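Local coordinates for magnesium transport protein CorA (Methanocaldococcus jannaschii, PDB 4EGW) that mediates the influx of magnesium ions across the cell membrane as a homopentamer that closes when cytoplasmic magnesium is high, at residues 85-90 with 213-218; 134-139 with 162-167; 197-202 with 258-263. One frame throughout, in Å; residues are numbered along the deposited sequence.

Contact 1 of 3, residues 85-90 with 213-218; sequences EIPRVE and LIANRD
Pro87 and Ala215 meet where the edge of the alpha/beta domain rests on the long helix 193-225. Pro87 lies in the turn that leads into strand 88-90, within this chain the outermost strand at this end of the sheet. Its ring rests on Ala215 and on the amide oxygen of Asn216. CD lies 3.6 Å from Ala215 CB, and CG is nearly as close to the same methyl. CB lies over the backbone instead, 3.6 Å from Ala215 O. Ile86 adds a looser touch at the border, with CG2 4.4 Å from Ala215 CB.

Asn216 starts out pointing away from the turn, but its amide swings back. With chi1 at -82°, CG stands beside the backbone N, and OD1 comes within 3.6 Å of Pro87 CG. On the other side of the turn Arg88 points away from the helix and makes a salt bridge with Glu85. Val219, one turn further along the helix, also packs on Pro87.

Between the two segments the contact is therefore van der Waals packing of the Pro87 ring on a methyl and two oxygens. Asn216 ND2 gives the helix a polar tie to Lys101 O, on the neighbouring strand 96-104.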
ATOM      1  N   GLU A  85     -17.151 -18.406   2.986  1.00 41.32           N
ATOM      2  CA  GLU A  85     -18.233 -17.472   3.310  1.00 40.13           C
ATOM      3  C   GLU A  85     -18.185 -16.188   2.493  1.00 52.37           C
ATOM      4  O   GLU A  85     -17.133 -15.562   2.360  1.00 59.79           O
ATOM      5  CB  GLU A  85     -18.194 -17.107   4.793  1.00 36.00           C
ATOM      6  CG  GLU A  85     -18.617 -18.216   5.732  1.00 35.15           C
ATOM      7  CD  GLU A  85     -20.120 -18.420   5.760  1.00 42.14           C
ATOM      8  OE1 GLU A  85     -20.569 -19.386   6.406  1.00 53.13           O
ATOM      9  OE2 GLU A  85     -20.857 -17.619   5.148  1.00 39.00           O
ATOM     10  N   ILE A  86     -19.335 -15.787   1.962  1.00 57.21           N
ATOM     11  CA  ILE A  86     -19.430 -14.529   1.240  1.00 56.95           C
ATOM     12  C   ILE A  86     -19.407 -13.371   2.215  1.00 54.86           C
ATOM     13  O   ILE A  86     -20.205 -13.334   3.149  1.00 52.13           O
ATOM     14  CB  ILE A  86     -20.724 -14.444   0.431  1.00 64.29           C
ATOM     15  CG1 ILE A  86     -20.715 -15.486  -0.698  1.00 74.93           C
ATOM     16  CG2 ILE A  86     -20.921 -13.033  -0.104  1.00 63.27           C
ATOM     17  CD1 ILE A  86     -19.456 -15.476  -1.570  1.00 77.24           C
ATOM     18  N   PRO A  87     -18.489 -12.417   2.005  1.00 61.68           N
ATOM     19  CA  PRO A  87     -18.500 -11.261   2.898  1.00 62.93           C
ATOM     20  C   PRO A  87     -19.899 -10.694   2.978  1.00 59.43           C
ATOM     21  O   PRO A  87     -20.644 -10.730   1.999  1.00 56.64           O
ATOM     22  CB  PRO A  87     -17.561 -10.278   2.200  1.00 58.87           C
ATOM     23  CG  PRO A  87     -16.560 -11.162   1.546  1.00 60.29           C
ATOM     24  CD  PRO A  87     -17.352 -12.372   1.069  1.00 64.04           C
ATOM     25  N   ARG A  88     -20.264 -10.229   4.165  1.00 53.63           N
ATOM     26  CA  ARG A  88     -21.521  -9.549   4.353  1.00 50.52           C
ATOM     27  C   ARG A  88     -21.517  -8.952   5.740  1.00 50.70           C
ATOM     28  O   ARG A  88     -20.575  -9.133   6.503  1.00 50.53           O
ATOM     29  CB  ARG A  88     -22.661 -10.553   4.247  1.00 51.02           C
ATOM     30  CG  ARG A  88     -22.585 -11.638   5.299  1.00 49.76           C
ATOM     31  CD  ARG A  88     -23.438 -12.804   4.903  1.00 55.32           C
ATOM     32  NE  ARG A  88     -23.198 -13.954   5.763  1.00 65.75           N
ATOM     33  CZ  ARG A  88     -22.294 -14.896   5.518  1.00 65.03           C
ATOM     34  NH1 ARG A  88     -21.535 -14.822   4.431  1.00 62.92           N
ATOM     35  NH2 ARG A  88     -22.150 -15.910   6.360  1.00 63.75           N
ATOM     36  N   VAL A  89     -22.596  -8.266   6.074  1.00 52.28           N
ATOM     37  CA  VAL A  89     -22.822  -7.857   7.439  1.00 51.66           C
ATOM     38  C   VAL A  89     -24.122  -8.504   7.880  1.00 64.54           C
ATOM     39  O   VAL A  89     -25.143  -8.391   7.196  1.00 70.96           O
ATOM     40  CB  VAL A  89     -22.959  -6.340   7.563  1.00 43.26           C
ATOM     41  CG1 VAL A  89     -22.966  -5.936   9.037  1.00 45.10           C
ATOM     42  CG2 VAL A  89     -21.839  -5.644   6.825  1.00 35.29           C
ATOM     43  N   GLU A  90     -24.077  -9.199   9.010  1.00 66.45           N
ATOM     44  CA  GLU A  90     -25.272  -9.817   9.563  1.00 73.37           C
ATOM     45  C   GLU A  90     -25.607  -9.174  10.902  1.00 80.38           C
ATOM     46  O   GLU A  90     -24.711  -8.744  11.630  1.00 76.83           O
ATOM     47  CB  GLU A  90     -25.088 -11.328   9.709  1.00 75.09           C
ATOM     48  CG  GLU A  90     -24.950 -12.057   8.392  1.00 78.32           C
ATOM     49  CD  GLU A  90     -25.514 -13.455   8.457  1.00 88.11           C
ATOM     50  OE1 GLU A  90     -25.542 -14.035   9.567  1.00 92.82           O
ATOM     51  OE2 GLU A  90     -25.947 -13.965   7.400  1.00 89.51           O
ATOM     52  N   LEU A 213     -13.263  -8.303  -3.896  1.00 37.85           N
ATOM     53  CA  LEU A 213     -13.348  -6.862  -3.774  1.00 34.24           C
ATOM     54  C   LEU A 213     -14.767  -6.410  -4.025  1.00 41.52           C
ATOM     55  O   LEU A 213     -15.224  -5.423  -3.457  1.00 48.97           O
ATOM     56  CB  LEU A 213     -12.391  -6.207  -4.760  1.00 37.18           C
ATOM     57  CG  LEU A 213     -10.946  -6.599  -4.438  1.00 42.76           C
ATOM     58  CD1 LEU A 213     -10.029  -6.450  -5.637  1.00 45.87           C
ATOM     59  CD2 LEU A 213     -10.437  -5.794  -3.265  1.00 47.30           C
ATOM     60  N   ILE A 214     -15.477  -7.136  -4.878  1.00 46.26           N
ATOM     61  CA  ILE A 214     -16.882  -6.851  -5.067  1.00 49.32           C
ATOM     62  C   ILE A 214     -17.595  -7.061  -3.732  1.00 57.78           C
ATOM     63  O   ILE A 214     -18.214  -6.140  -3.192  1.00 61.41           O
ATOM     64  CB  ILE A 214     -17.509  -7.732  -6.147  1.00 46.99           C
ATOM     65  CG1 ILE A 214     -16.962  -7.356  -7.517  1.00 40.07           C
ATOM     66  CG2 ILE A 214     -18.994  -7.517  -6.170  1.00 50.90           C
ATOM     67  CD1 ILE A 214     -17.259  -5.927  -7.877  1.00 39.13           C
ATOM     68  N   ALA A 215     -17.461  -8.265  -3.184  1.00 57.33           N
ATOM     69  CA  ALA A 215     -18.160  -8.653  -1.962  1.00 54.25           C
ATOM     70  C   ALA A 215     -17.742  -7.823  -0.740  1.00 60.32           C
ATOM     71  O   ALA A 215     -18.572  -7.509   0.121  1.00 66.41           O
ATOM     72  CB  ALA A 215     -17.957 -10.132  -1.700  1.00 50.15           C
ATOM     73  N   ASN A 216     -16.455  -7.488  -0.663  1.00 53.07           N
ATOM     74  CA  ASN A 216     -15.958  -6.561   0.344  1.00 43.89           C
ATOM     75  C   ASN A 216     -16.620  -5.214   0.157  1.00 47.44           C
ATOM     76  O   ASN A 216     -17.093  -4.600   1.112  1.00 50.22           O
ATOM     77  CB  ASN A 216     -14.456  -6.361   0.183  1.00 40.79           C
ATOM     78  CG  ASN A 216     -13.644  -7.460   0.817  1.00 36.63           C
ATOM     79  OD1 ASN A 216     -14.190  -8.438   1.326  1.00 31.30           O
ATOM     80  ND2 ASN A 216     -12.318  -7.306   0.789  1.00 37.22           N
ATOM     81  N   ARG A 217     -16.641  -4.769  -1.098  1.00 46.71           N
ATOM     82  CA  ARG A 217     -17.117  -3.445  -1.468  1.00 44.61           C
ATOM     83  C   ARG A 217     -18.465  -3.152  -0.857  1.00 51.14           C
ATOM     84  O   ARG A 217     -18.674  -2.110  -0.238  1.00 56.33           O
ATOM     85  CB  ARG A 217     -17.248  -3.351  -2.981  1.00 47.42           C
ATOM     86  CG  ARG A 217     -17.844  -2.035  -3.459  1.00 56.02           C
ATOM     87  CD  ARG A 217     -18.242  -2.135  -4.919  1.00 57.21           C
ATOM     88  NE  ARG A 217     -19.328  -3.092  -5.090  1.00 59.60           N
ATOM     89  CZ  ARG A 217     -19.671  -3.638  -6.250  1.00 61.76           C
ATOM     90  NH1 ARG A 217     -19.003  -3.328  -7.355  1.00 66.31           N
ATOM     91  NH2 ARG A 217     -20.682  -4.496  -6.306  1.00 58.39           N
ATOM     92  N   ASP A 218     -19.386  -4.086  -1.044  1.00 53.68           N
ATOM     93  CA  ASP A 218     -20.737  -3.934  -0.537  1.00 57.17           C
ATOM     94  C   ASP A 218     -20.728  -3.880   0.985  1.00 57.09           C
ATOM     95  O   ASP A 218     -21.353  -3.007   1.575  1.00 60.93           O
ATOM     96  CB  ASP A 218     -21.634  -5.053  -1.065  1.00 63.09           C
ATOM     97  CG  ASP A 218     -21.901  -4.924  -2.563  1.00 71.25           C
ATOM     98  OD1 ASP A 218     -22.024  -3.775  -3.052  1.00 74.08           O
ATOM     99  OD2 ASP A 218     -21.982  -5.965  -3.256  1.00 73.48           O
TER

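Contact 2 of 3, residues 134-139 with 162-167; sequences IGRLHK and LNEITR
Arg136, Glu164 and Arg167 form a salt-bridge network, in which the bridge from Arg136 to Glu164 joins two helices of the cytoplasmic domain. These are the short helix 132-143 and helix 156-186, the first of the three long helices. The short segments run at 124° to each other, with axes 9.6 Å apart at closest approach.

Arg136 NE donates to Glu164 OE1 at 2.8 Å. The Arg136 chain bends at chi3 (-56°), which turns the guanidinium to Glu164. The oxygen lies near the edge of the guanidinium but tilted from its plane, and the nitrogen stands above the carboxylate plane. The two planes are 70° apart, so this is not a flat, two-pronged pairing. Arg136 NH2 donates a weak bond to the same OE1, and another weak bond to Glu164 O at 2.8 Å. Beside this pair, Leu137 CD2 packs on Glu164 CG at 4.0 Å.

Within its own helix, Glu164 OE2 makes a salt bridge with Arg167 NE at 3.4 Å. Further out, Ser168 OG is hydrogen-bonded to both Arg136 NH2 and Glu164 O. Met174 of the second subunit packs on Arg136 and Arg167, and Arg167 NH2 is hydrogen-bonded to Ser170 OG of that subunit.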
ATOM      1  N   ILE A 134      -3.704  -9.136   9.712  1.00 55.04           N
ATOM      2  CA  ILE A 134      -3.912  -9.229  11.153  1.00 53.98           C
ATOM      3  C   ILE A 134      -2.597  -9.431  11.871  1.00 59.05           C
ATOM      4  O   ILE A 134      -2.404  -8.962  12.997  1.00 60.72           O
ATOM      5  CB  ILE A 134      -4.899 -10.349  11.500  1.00 54.15           C
ATOM      6  CG1 ILE A 134      -6.202 -10.115  10.747  1.00 34.61           C
ATOM      7  CG2 ILE A 134      -5.142 -10.416  12.997  1.00 36.55           C
ATOM      8  CD1 ILE A 134      -7.328 -10.913  11.270  1.00 39.57           C
ATOM      9  N   GLY A 135      -1.688 -10.136  11.214  1.00 60.20           N
ATOM     10  CA  GLY A 135      -0.322 -10.168  11.682  1.00 61.26           C
ATOM     11  C   GLY A 135       0.159  -8.735  11.792  1.00 66.70           C
ATOM     12  O   GLY A 135       0.636  -8.318  12.844  1.00 72.33           O
ATOM     13  N   ARG A 136      -0.008  -7.975  10.707  1.00 66.37           N
ATOM     14  CA  ARG A 136       0.511  -6.608  10.608  1.00 60.47           C
ATOM     15  C   ARG A 136      -0.013  -5.653  11.673  1.00 63.01           C
ATOM     16  O   ARG A 136       0.627  -4.645  11.959  1.00 72.26           O
ATOM     17  CB  ARG A 136       0.273  -6.018   9.213  1.00 61.54           C
ATOM     18  CG  ARG A 136       1.192  -6.580   8.122  1.00 67.62           C
ATOM     19  CD  ARG A 136       1.165  -5.727   6.846  1.00 74.17           C
ATOM     20  NE  ARG A 136      -0.187  -5.569   6.305  1.00 78.30           N
ATOM     21  CZ  ARG A 136      -0.635  -6.151   5.194  1.00 77.66           C
ATOM     22  NH1 ARG A 136       0.161  -6.933   4.473  1.00 78.78           N
ATOM     23  NH2 ARG A 136      -1.884  -5.942   4.797  1.00 73.57           N
ATOM     24  N   LEU A 137      -1.194  -5.925  12.218  1.00 63.07           N
ATOM     25  CA  LEU A 137      -1.634  -5.226  13.427  1.00 63.30           C
ATOM     26  C   LEU A 137      -1.061  -5.827  14.701  1.00 61.68           C
ATOM     27  O   LEU A 137      -0.648  -5.100  15.594  1.00 71.68           O
ATOM     28  CB  LEU A 137      -3.155  -5.133  13.508  1.00 66.77           C
ATOM     29  CG  LEU A 137      -3.772  -4.307  12.382  1.00 66.74           C
ATOM     30  CD1 LEU A 137      -5.238  -4.010  12.663  1.00 67.99           C
ATOM     31  CD2 LEU A 137      -2.985  -3.020  12.205  1.00 66.38           C
ATOM     32  N   HIS A 138      -1.034  -7.152  14.785  1.00 59.68           N
ATOM     33  CA  HIS A 138      -0.467  -7.813  15.960  1.00 61.93           C
ATOM     34  C   HIS A 138       1.002  -7.447  16.116  1.00 66.22           C
ATOM     35  O   HIS A 138       1.514  -7.306  17.228  1.00 78.98           O
ATOM     36  CB  HIS A 138      -0.625  -9.332  15.862  1.00 64.09           C
ATOM     37  CG  HIS A 138      -2.035  -9.808  16.035  1.00 64.06           C
ATOM     38  ND1 HIS A 138      -3.086  -8.955  16.308  1.00 67.67           N
ATOM     39  CD2 HIS A 138      -2.569 -11.051  15.980  1.00 63.20           C
ATOM     40  CE1 HIS A 138      -4.203  -9.652  16.408  1.00 65.40           C
ATOM     41  NE2 HIS A 138      -3.917 -10.927  16.217  1.00 63.64           N
ATOM     42  N   LYS A 139       1.678  -7.290  14.988  1.00 59.03           N
ATOM     43  CA  LYS A 139       3.075  -6.914  14.980  1.00 58.21           C
ATOM     44  C   LYS A 139       3.196  -5.423  15.269  1.00 74.28           C
ATOM     45  O   LYS A 139       4.018  -5.002  16.079  1.00 85.63           O
ATOM     46  CB  LYS A 139       3.684  -7.256  13.626  1.00 54.92           C
ATOM     47  CG  LYS A 139       5.199  -7.278  13.583  1.00 64.04           C
ATOM     48  CD  LYS A 139       5.669  -8.096  12.390  1.00 64.45           C
ATOM     49  CE  LYS A 139       5.053  -9.494  12.421  1.00 60.77           C
ATOM     50  NZ  LYS A 139       5.265 -10.236  11.139  1.00 62.89           N
ATOM     51  N   LEU A 162      -9.963  -3.830   8.239  1.00 37.89           N
ATOM     52  CA  LEU A 162     -10.521  -3.767   6.891  1.00 42.84           C
ATOM     53  C   LEU A 162      -9.547  -3.040   5.977  1.00 46.02           C
ATOM     54  O   LEU A 162      -9.296  -3.451   4.837  1.00 49.86           O
ATOM     55  CB  LEU A 162     -11.869  -3.055   6.898  1.00 40.15           C
ATOM     56  CG  LEU A 162     -13.087  -3.967   7.104  1.00 41.94           C
ATOM     57  CD1 LEU A 162     -12.817  -5.061   8.125  1.00 44.68           C
ATOM     58  CD2 LEU A 162     -14.337  -3.175   7.465  1.00 36.39           C
ATOM     59  N   ASN A 163      -8.982  -1.960   6.496  1.00 39.74           N
ATOM     60  CA  ASN A 163      -8.007  -1.209   5.744  1.00 43.90           C
ATOM     61  C   ASN A 163      -6.781  -2.044   5.432  1.00 52.94           C
ATOM     62  O   ASN A 163      -6.392  -2.169   4.272  1.00 64.80           O
ATOM     63  CB  ASN A 163      -7.573   0.031   6.499  1.00 44.59           C
ATOM     64  CG  ASN A 163      -7.055   1.098   5.577  1.00 48.02           C
ATOM     65  OD1 ASN A 163      -7.546   1.251   4.450  1.00 47.90           O
ATOM     66  ND2 ASN A 163      -6.061   1.843   6.035  1.00 48.96           N
ATOM     67  N   GLU A 164      -6.159  -2.602   6.465  1.00 45.24           N
ATOM     68  CA  GLU A 164      -4.978  -3.417   6.245  1.00 40.60           C
ATOM     69  C   GLU A 164      -5.275  -4.502   5.245  1.00 42.05           C
ATOM     70  O   GLU A 164      -4.452  -4.790   4.382  1.00 53.76           O
ATOM     71  CB  GLU A 164      -4.446  -4.022   7.536  1.00 44.71           C
ATOM     72  CG  GLU A 164      -3.419  -3.152   8.238  1.00 45.74           C
ATOM     73  CD  GLU A 164      -2.364  -2.611   7.287  1.00 48.03           C
ATOM     74  OE1 GLU A 164      -1.883  -3.382   6.420  1.00 45.30           O
ATOM     75  OE2 GLU A 164      -2.026  -1.409   7.405  1.00 49.81           O
ATOM     76  N   ILE A 165      -6.454  -5.100   5.336  1.00 43.89           N
ATOM     77  CA  ILE A 165      -6.805  -6.111   4.359  1.00 44.55           C
ATOM     78  C   ILE A 165      -6.755  -5.441   3.009  1.00 46.91           C
ATOM     79  O   ILE A 165      -5.961  -5.816   2.147  1.00 45.67           O
ATOM     80  CB  ILE A 165      -8.212  -6.650   4.582  1.00 47.33           C
ATOM     81  CG1 ILE A 165      -8.291  -7.384   5.918  1.00 45.78           C
ATOM     82  CG2 ILE A 165      -8.614  -7.569   3.443  1.00 48.09           C
ATOM     83  CD1 ILE A 165      -9.657  -7.963   6.189  1.00 45.11           C
ATOM     84  N   THR A 166      -7.561  -4.396   2.853  1.00 47.50           N
ATOM     85  CA  THR A 166      -7.658  -3.714   1.568  1.00 45.40           C
ATOM     86  C   THR A 166      -6.269  -3.391   1.022  1.00 42.19           C
ATOM     87  O   THR A 166      -6.013  -3.507  -0.183  1.00 44.31           O
ATOM     88  CB  THR A 166      -8.520  -2.450   1.664  1.00 45.73           C
ATOM     89  OG1 THR A 166      -9.807  -2.790   2.205  1.00 49.59           O
ATOM     90  CG2 THR A 166      -8.704  -1.829   0.287  1.00 39.78           C
ATOM     91  N   ARG A 167      -5.374  -3.008   1.926  1.00 37.97           N
ATOM     92  CA  ARG A 167      -3.986  -2.734   1.584  1.00 33.56           C
ATOM     93  C   ARG A 167      -3.233  -3.984   1.148  1.00 40.65           C
ATOM     94  O   ARG A 167      -2.298  -3.905   0.345  1.00 33.12           O
ATOM     95  CB  ARG A 167      -3.283  -2.083   2.760  1.00 29.28           C
ATOM     96  CG  ARG A 167      -3.181  -0.585   2.619  1.00 39.44           C
ATOM     97  CD  ARG A 167      -2.478   0.034   3.824  1.00 52.65           C
ATOM     98  NE  ARG A 167      -1.222  -0.636   4.148  1.00 60.72           N
ATOM     99  CZ  ARG A 167      -0.021  -0.143   3.869  1.00 69.94           C
ATOM    100  NH1 ARG A 167       0.091   1.030   3.259  1.00 70.64           N
ATOM    101  NH2 ARG A 167       1.068  -0.817   4.210  1.00 76.20           N
TER

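Contact 3 of 3, residues 197-202 with 258-263; sequences EKILGL and EVLTSM
Glu258 O is gripped by two donors, behind the surface where Leu260 meets Ile199 and Leu202. Thr261 OG1 donates to Glu258 O at 2.6 Å, in the carbonyl plane and on a lone pair. Ser262 N donates to Glu258 O at 3.2 Å, the regular helical bond. Thr261 points away from helix 193-225, and its hydroxyl is spent on its own helix.

The meeting surface is apolar. Ile199 and Leu260 lie nearest in the backbone, with CA atoms 6.4 Å apart, and their side chains pass alongside one another, pointing opposite ways. Ile199 CG2 is anti to its own backbone nitrogen and reaches Leu260 CD2 at 4.0 Å. The other branch goes a different way: CG1 stands beside the nitrogen and carries CD1 to Met263 CB, also at 4.0 Å. Leu260 answers with both methyls. CD2 faces Ile199, while CD1 packs against Leu202, 4.1 Å from its CB and 3.7 Å from Leu202 O. All four residues are buried.

Helix 156-186 packs on three of them. Leu176 touches Leu202, Leu180 touches Leu260 and Leu183 touches Met263. The short segments run nearly antiparallel, at 159°, with axes 10.0 Å apart. This is packing in the three-helix part of the CorA cytoplasmic domain, where, as in relatives, two antiparallel helices lie along the long stalk helix that leads to the membrane.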
ATOM      1  N   GLU A 197       0.160 -20.400 -19.106  1.00 65.57           N
ATOM      2  CA  GLU A 197      -0.230 -20.873 -17.786  1.00 71.62           C
ATOM      3  C   GLU A 197      -0.048 -19.768 -16.753  1.00 69.13           C
ATOM      4  O   GLU A 197      -0.915 -19.553 -15.898  1.00 68.81           O
ATOM      5  CB  GLU A 197       0.559 -22.116 -17.386  1.00 83.74           C
ATOM      6  CG  GLU A 197      -0.270 -23.135 -16.611  1.00 94.71           C
ATOM      7  CD  GLU A 197      -1.396 -23.737 -17.446  1.00104.97           C
ATOM      8  OE1 GLU A 197      -2.270 -24.425 -16.872  1.00103.68           O
ATOM      9  OE2 GLU A 197      -1.406 -23.527 -18.679  1.00113.78           O
ATOM     10  N   LYS A 198       1.074 -19.058 -16.838  1.00 60.91           N
ATOM     11  CA  LYS A 198       1.284 -17.906 -15.979  1.00 61.44           C
ATOM     12  C   LYS A 198       0.136 -16.932 -16.167  1.00 60.82           C
ATOM     13  O   LYS A 198      -0.292 -16.277 -15.219  1.00 60.04           O
ATOM     14  CB  LYS A 198       2.615 -17.220 -16.284  1.00 70.14           C
ATOM     15  CG  LYS A 198       2.954 -16.050 -15.340  1.00 74.05           C
ATOM     16  CD  LYS A 198       2.881 -16.443 -13.854  1.00 80.72           C
ATOM     17  CE  LYS A 198       3.873 -17.560 -13.479  1.00 83.72           C
ATOM     18  NZ  LYS A 198       3.709 -18.052 -12.069  1.00 79.79           N
ATOM     19  N   ILE A 199      -0.355 -16.840 -17.401  1.00 61.79           N
ATOM     20  CA  ILE A 199      -1.498 -15.985 -17.708  1.00 57.24           C
ATOM     21  C   ILE A 199      -2.737 -16.507 -17.000  1.00 54.38           C
ATOM     22  O   ILE A 199      -3.416 -15.772 -16.279  1.00 49.36           O
ATOM     23  CB  ILE A 199      -1.804 -15.913 -19.220  1.00 52.81           C
ATOM     24  CG1 ILE A 199      -0.614 -15.376 -20.003  1.00 53.43           C
ATOM     25  CG2 ILE A 199      -2.980 -14.997 -19.469  1.00 48.64           C
ATOM     26  CD1 ILE A 199      -0.972 -15.026 -21.422  1.00 53.85           C
ATOM     27  N   LEU A 200      -3.032 -17.784 -17.212  1.00 56.29           N
ATOM     28  CA  LEU A 200      -4.174 -18.396 -16.554  1.00 56.87           C
ATOM     29  C   LEU A 200      -4.003 -18.326 -15.044  1.00 57.11           C
ATOM     30  O   LEU A 200      -4.989 -18.305 -14.306  1.00 53.03           O
ATOM     31  CB  LEU A 200      -4.337 -19.848 -16.987  1.00 57.92           C
ATOM     32  CG  LEU A 200      -4.548 -20.087 -18.476  1.00 57.36           C
ATOM     33  CD1 LEU A 200      -4.822 -21.562 -18.717  1.00 61.93           C
ATOM     34  CD2 LEU A 200      -5.691 -19.235 -18.990  1.00 53.47           C
ATOM     35  N   GLY A 201      -2.749 -18.286 -14.590  1.00 57.00           N
ATOM     36  CA  GLY A 201      -2.457 -18.185 -13.170  1.00 57.10           C
ATOM     37  C   GLY A 201      -2.842 -16.839 -12.584  1.00 60.86           C
ATOM     38  O   GLY A 201      -3.520 -16.772 -11.555  1.00 59.73           O
ATOM     39  N   LEU A 202      -2.411 -15.766 -13.247  1.00 60.34           N
ATOM     40  CA  LEU A 202      -2.730 -14.409 -12.822  1.00 50.45           C
ATOM     41  C   LEU A 202      -4.173 -14.061 -13.118  1.00 49.10           C
ATOM     42  O   LEU A 202      -4.674 -13.046 -12.650  1.00 51.94           O
ATOM     43  CB  LEU A 202      -1.815 -13.396 -13.506  1.00 47.86           C
ATOM     44  CG  LEU A 202      -0.361 -13.397 -13.033  1.00 44.22           C
ATOM     45  CD1 LEU A 202       0.392 -12.265 -13.698  1.00 42.53           C
ATOM     46  CD2 LEU A 202      -0.301 -13.269 -11.515  1.00 38.20           C
ATOM     47  N   GLU A 258      -8.501  -7.372 -18.165  1.00 55.08           N
ATOM     48  CA  GLU A 258      -8.528  -6.872 -19.534  1.00 63.44           C
ATOM     49  C   GLU A 258      -7.198  -7.263 -20.158  1.00 59.01           C
ATOM     50  O   GLU A 258      -7.141  -8.094 -21.062  1.00 61.21           O
ATOM     51  CB  GLU A 258      -8.661  -5.343 -19.575  1.00 79.43           C
ATOM     52  CG  GLU A 258      -9.889  -4.740 -18.881  1.00 94.54           C
ATOM     53  CD  GLU A 258      -9.853  -3.200 -18.824  1.00104.45           C
ATOM     54  OE1 GLU A 258      -9.002  -2.590 -19.510  1.00107.59           O
ATOM     55  OE2 GLU A 258     -10.675  -2.599 -18.090  1.00105.32           O
ATOM     56  N   VAL A 259      -6.123  -6.681 -19.634  1.00 48.38           N
ATOM     57  CA  VAL A 259      -4.783  -6.907 -20.155  1.00 40.83           C
ATOM     58  C   VAL A 259      -4.422  -8.384 -20.314  1.00 41.98           C
ATOM     59  O   VAL A 259      -3.703  -8.746 -21.239  1.00 43.80           O
ATOM     60  CB  VAL A 259      -3.728  -6.279 -19.240  1.00 37.48           C
ATOM     61  CG1 VAL A 259      -2.344  -6.760 -19.645  1.00 36.08           C
ATOM     62  CG2 VAL A 259      -3.825  -4.761 -19.272  1.00 35.80           C
ATOM     63  N   LEU A 260      -4.901  -9.232 -19.411  1.00 40.22           N
ATOM     64  CA  LEU A 260      -4.632 -10.662 -19.509  1.00 45.26           C
ATOM     65  C   LEU A 260      -5.515 -11.364 -20.549  1.00 61.69           C
ATOM     66  O   LEU A 260      -5.164 -12.434 -21.047  1.00 69.38           O
ATOM     67  CB  LEU A 260      -4.766 -11.331 -18.145  1.00 41.72           C
ATOM     68  CG  LEU A 260      -3.718 -10.878 -17.130  1.00 38.82           C
ATOM     69  CD1 LEU A 260      -4.257 -11.012 -15.740  1.00 38.33           C
ATOM     70  CD2 LEU A 260      -2.431 -11.660 -17.280  1.00 34.93           C
ATOM     71  N   THR A 261      -6.658 -10.770 -20.881  1.00 63.25           N
ATOM     72  CA  THR A 261      -7.478 -11.305 -21.963  1.00 59.73           C
ATOM     73  C   THR A 261      -6.735 -11.094 -23.276  1.00 58.61           C
ATOM     74  O   THR A 261      -6.767 -11.943 -24.167  1.00 66.31           O
ATOM     75  CB  THR A 261      -8.870 -10.618 -22.054  1.00 50.10           C
ATOM     76  OG1 THR A 261      -8.737  -9.316 -22.640  1.00 55.55           O
ATOM     77  CG2 THR A 261      -9.520 -10.485 -20.684  1.00 43.14           C
ATOM     78  N   SER A 262      -6.062  -9.954 -23.391  1.00 51.42           N
ATOM     79  CA  SER A 262      -5.338  -9.620 -24.611  1.00 53.79           C
ATOM     80  C   SER A 262      -4.133 -10.519 -24.757  1.00 59.29           C
ATOM     81  O   SER A 262      -3.941 -11.163 -25.786  1.00 66.98           O
ATOM     82  CB  SER A 262      -4.872  -8.164 -24.602  1.00 48.08           C
ATOM     83  OG  SER A 262      -5.968  -7.285 -24.457  1.00 48.96           O
ATOM     84  N   MET A 263      -3.327 -10.570 -23.706  1.00 54.31           N
ATOM     85  CA  MET A 263      -2.091 -11.322 -23.748  1.00 50.11           C
ATOM     86  C   MET A 263      -2.419 -12.760 -24.086  1.00 48.14           C
ATOM     87  O   MET A 263      -1.717 -13.391 -24.882  1.00 48.02           O
ATOM     88  CB  MET A 263      -1.323 -11.200 -22.425  1.00 48.43           C
ATOM     89  CG  MET A 263      -1.121  -9.735 -21.993  1.00 55.78           C
ATOM     90  SD  MET A 263       0.230  -9.341 -20.849  1.00 85.26           S
ATOM     91  CE  MET A 263       0.034 -10.644 -19.650  1.00 42.43           C
TER

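In the fold
Contact 1 and contact 2 join the alpha/beta domain to the long helices. Their centres are about 17 Å apart, with nearest atoms about 5 Å apart. Contact 2 uses helix 156-186 and contact 1 the next helix, 193-225. Contact 3 lies nearer the N-terminal end of that same helix, about 26 Å from contact 1 between centres, where it packs on helix 233-270. It is about 28 Å from contact 2, again between centres. Met263 of contact 3 has its side chain about 10 Å from a bound magnesium ion, and Val259 lines a 1,4-butanediol pocket. Contact 2 alone of the three reaches the second subunit, partly through a salt bridge from Lys139 to Glu177 of that subunit.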